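Local coordinates for protein Atg5 (Kluyveromyces marxianus, PDB 3VQI) that takes part in autophagic vesicle formation and cytoplasm-to-vacuole transport and is joined to Atg12 in the conjugate that autophagy requires, at residues E170-S175 with S182-V187. Sequence-based numbering, arbitrary orientation.
Sequences ENFWVS and SDFMAV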
ATOM      1  N   GLU A 170       2.070  16.613 -10.500  1.00 69.51           N
ATOM      2  CA  GLU A 170       0.597  16.510 -10.456  1.00 68.42           C
ATOM      3  C   GLU A 170       0.203  15.423 -11.418  1.00 66.70           C
ATOM      4  O   GLU A 170      -0.738  14.703 -11.192  1.00 66.75           O
ATOM      5  CB  GLU A 170      -0.044  17.834 -10.909  1.00 68.86           C
ATOM      6  CG  GLU A 170      -1.557  18.018 -10.614  1.00 72.03           C
ATOM      7  CD  GLU A 170      -1.887  17.822  -9.139  1.00 74.42           C
ATOM      8  OE1 GLU A 170      -0.988  18.075  -8.302  1.00 74.53           O
ATOM      9  OE2 GLU A 170      -3.031  17.419  -8.800  1.00 75.75           O
ATOM     10  N   ASN A 171       0.928  15.356 -12.522  1.00 65.08           N
ATOM     11  CA  ASN A 171       0.702  14.356 -13.552  1.00 64.46           C
ATOM     12  C   ASN A 171       1.142  13.009 -12.960  1.00 61.64           C
ATOM     13  O   ASN A 171       0.602  11.957 -13.306  1.00 61.75           O
ATOM     14  CB  ASN A 171       1.546  14.679 -14.805  1.00 67.68           C
ATOM     15  CG  ASN A 171       1.091  13.917 -16.009  1.00 71.52           C
ATOM     16  OD1 ASN A 171       1.745  13.917 -17.045  1.00 76.31           O
ATOM     17  ND2 ASN A 171      -0.058  13.263 -15.883  1.00 73.62           N
ATOM     18  N   PHE A 172       2.140  13.052 -12.078  1.00 58.59           N
ATOM     19  CA  PHE A 172       2.668  11.845 -11.420  1.00 55.02           C
ATOM     20  C   PHE A 172       1.554  11.276 -10.544  1.00 53.63           C
ATOM     21  O   PHE A 172       1.262  10.084 -10.578  1.00 52.44           O
ATOM     22  CB  PHE A 172       3.894  12.220 -10.567  1.00 53.56           C
ATOM     23  CG  PHE A 172       4.686  11.044 -10.066  1.00 51.63           C
ATOM     24  CD1 PHE A 172       4.816   9.891 -10.829  1.00 49.54           C
ATOM     25  CD2 PHE A 172       5.359  11.121  -8.850  1.00 51.68           C
ATOM     26  CE1 PHE A 172       5.598   8.828 -10.393  1.00 49.80           C
ATOM     27  CE2 PHE A 172       6.149  10.056  -8.402  1.00 51.60           C
ATOM     28  CZ  PHE A 172       6.270   8.911  -9.179  1.00 48.96           C
ATOM     29  N   TRP A 173       0.923  12.157  -9.776  1.00 53.15           N
ATOM     30  CA  TRP A 173      -0.180  11.776  -8.906  1.00 52.04           C
ATOM     31  C   TRP A 173      -1.301  11.194  -9.760  1.00 51.13           C
ATOM     32  O   TRP A 173      -1.699  10.037  -9.585  1.00 51.63           O
ATOM     33  CB  TRP A 173      -0.686  13.002  -8.144  1.00 52.74           C
ATOM     34  CG  TRP A 173      -1.953  12.780  -7.348  1.00 56.18           C
ATOM     35  CD1 TRP A 173      -3.116  13.495  -7.443  1.00 56.32           C
ATOM     36  CD2 TRP A 173      -2.162  11.816  -6.304  1.00 56.11           C
ATOM     37  NE1 TRP A 173      -4.034  13.039  -6.524  1.00 58.07           N
ATOM     38  CE2 TRP A 173      -3.475  12.009  -5.811  1.00 56.59           C
ATOM     39  CE3 TRP A 173      -1.367  10.808  -5.736  1.00 56.54           C
ATOM     40  CZ2 TRP A 173      -4.012  11.237  -4.778  1.00 57.12           C
ATOM     41  CZ3 TRP A 173      -1.900  10.036  -4.705  1.00 58.22           C
ATOM     42  CH2 TRP A 173      -3.215  10.260  -4.237  1.00 58.27           C
ATOM     43  N   VAL A 174      -1.788  12.000 -10.698  1.00 49.76           N
ATOM     44  CA  VAL A 174      -2.868  11.597 -11.584  1.00 47.59           C
ATOM     45  C   VAL A 174      -2.672  10.217 -12.217  1.00 47.07           C
ATOM     46  O   VAL A 174      -3.639   9.474 -12.386  1.00 44.29           O
ATOM     47  CB  VAL A 174      -3.088  12.654 -12.697  1.00 47.49           C
ATOM     48  CG1 VAL A 174      -3.988  12.101 -13.785  1.00 45.69           C
ATOM     49  CG2 VAL A 174      -3.729  13.898 -12.101  1.00 45.06           C
ATOM     50  N   SER A 175      -1.431   9.865 -12.549  1.00 47.42           N
ATOM     51  CA  SER A 175      -1.156   8.569 -13.167  1.00 49.28           C
ATOM     52  C   SER A 175      -1.664   7.420 -12.299  1.00 50.91           C
ATOM     53  O   SER A 175      -2.145   6.399 -12.806  1.00 49.30           O
ATOM     54  CB  SER A 175       0.341   8.392 -13.386  1.00 52.19           C
ATOM     55  OG  SER A 175       0.989   8.090 -12.160  1.00 55.04           O
ATOM     56  N   SER A 182       2.545   4.573 -18.448  1.00 58.79           N
ATOM     57  CA  SER A 182       3.644   5.246 -19.135  1.00 58.47           C
ATOM     58  C   SER A 182       3.834   6.614 -18.503  1.00 58.15           C
ATOM     59  O   SER A 182       4.959   7.112 -18.376  1.00 58.12           O
ATOM     60  CB  SER A 182       3.325   5.387 -20.626  1.00 59.05           C
ATOM     61  OG  SER A 182       3.066   4.109 -21.185  1.00 62.52           O
ATOM     62  N   ASP A 183       2.721   7.217 -18.103  1.00 56.91           N
ATOM     63  CA  ASP A 183       2.771   8.519 -17.459  1.00 58.66           C
ATOM     64  C   ASP A 183       3.488   8.386 -16.122  1.00 59.50           C
ATOM     65  O   ASP A 183       4.261   9.260 -15.728  1.00 60.08           O
ATOM     66  CB  ASP A 183       1.358   9.053 -17.237  1.00 59.92           C
ATOM     67  CG  ASP A 183       0.822   9.818 -18.436  1.00 63.57           C
ATOM     68  OD1 ASP A 183       1.281   9.557 -19.576  1.00 62.20           O
ATOM     69  OD2 ASP A 183      -0.070  10.674 -18.235  1.00 65.06           O
ATOM     70  N   PHE A 184       3.230   7.281 -15.427  1.00 59.77           N
ATOM     71  CA  PHE A 184       3.844   7.029 -14.134  1.00 59.29           C
ATOM     72  C   PHE A 184       5.343   6.776 -14.295  1.00 59.14           C
ATOM     73  O   PHE A 184       6.162   7.478 -13.698  1.00 58.55           O
ATOM     74  CB  PHE A 184       3.157   5.833 -13.448  1.00 59.33           C
ATOM     75  CG  PHE A 184       3.772   5.454 -12.130  1.00 57.39           C
ATOM     76  CD1 PHE A 184       4.696   4.413 -12.055  1.00 57.45           C
ATOM     77  CD2 PHE A 184       3.472   6.174 -10.976  1.00 56.68           C
ATOM     78  CE1 PHE A 184       5.317   4.096 -10.854  1.00 56.05           C
ATOM     79  CE2 PHE A 184       4.083   5.869  -9.769  1.00 55.87           C
ATOM     80  CZ  PHE A 184       5.010   4.826  -9.706  1.00 58.33           C
ATOM     81  N   MET A 185       5.700   5.785 -15.109  1.00 59.29           N
ATOM     82  CA  MET A 185       7.111   5.457 -15.345  1.00 60.86           C
ATOM     83  C   MET A 185       7.884   6.684 -15.827  1.00 60.16           C
ATOM     84  O   MET A 185       9.059   6.855 -15.513  1.00 58.90           O
ATOM     85  CB  MET A 185       7.244   4.342 -16.393  1.00 60.91           C
ATOM     86  CG  MET A 185       6.629   3.011 -15.994  1.00 65.01           C
ATOM     87  SD  MET A 185       7.413   2.269 -14.538  1.00 68.84           S
ATOM     88  CE  MET A 185       8.801   1.375 -15.315  1.00 68.99           C
ATOM     89  N   ALA A 186       7.207   7.536 -16.587  1.00 61.60           N
ATOM     90  CA  ALA A 186       7.817   8.739 -17.134  1.00 62.64           C
ATOM     91  C   ALA A 186       8.467   9.578 -16.058  1.00 62.94           C
ATOM     92  O   ALA A 186       9.668   9.842 -16.117  1.00 63.93           O
ATOM     93  CB  ALA A 186       6.774   9.566 -17.874  1.00 63.12           C
ATOM     94  N   VAL A 187       7.673   9.997 -15.076  1.00 63.07           N
ATOM     95  CA  VAL A 187       8.181  10.819 -13.985  1.00 62.55           C
ATOM     96  C   VAL A 187       9.056  10.015 -13.016  1.00 63.76           C
ATOM     97  O   VAL A 187       9.989  10.552 -12.418  1.00 61.86           O
ATOM     98  CB  VAL A 187       7.026  11.485 -13.218  1.00 60.80           C
ATOM     99  CG1 VAL A 187       7.570  12.441 -12.179  1.00 58.60           C
ATOM    100  CG2 VAL A 187       6.126  12.224 -14.194  1.00 58.79           C
TER
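Phe172 and Phe184 form the heart of a buried contact between two consecutive helices, 166-178 and 181-189, in the alpha-helical bundle region of Atg5. Their rings lie nearly parallel, planes at 21°, but are offset until little of one lies over the other, and CE1 of Phe172 meets CE2 of Phe184 at 3.4 Å. Val187 then covers one face of the Phe172 ring with its CG1, a CH-pi contact 4.1 Å from the centroid. The two helices make a helical hairpin, roughly antiparallel but splayed, with short-segment axes 8.3 Å apart and directions at 139°. Near the turn, Ser175 OG approaches the edge of the Phe184 ring in its plane; set between the backbone N and the carbonyl carbon (chi1 76°), it turns back along its own helix and donates a 2.6 Å hydrogen bond to Phe172 O, which satisfies this buried hydroxyl. At the partly exposed side, Asn171 ND2 gives Asp183 OD2 a weak hydrogen bond of 3.5 Å, amide and carboxylate turned nearly at right angles. Trp143 and Trp147 of helix 135-155 also meet the Phe172 ring, tying the hairpin to the long helix. An alanine at Phe172 is likely to leave Phe184 and Val187 without their shared aromatic partner and open a gap between the helices.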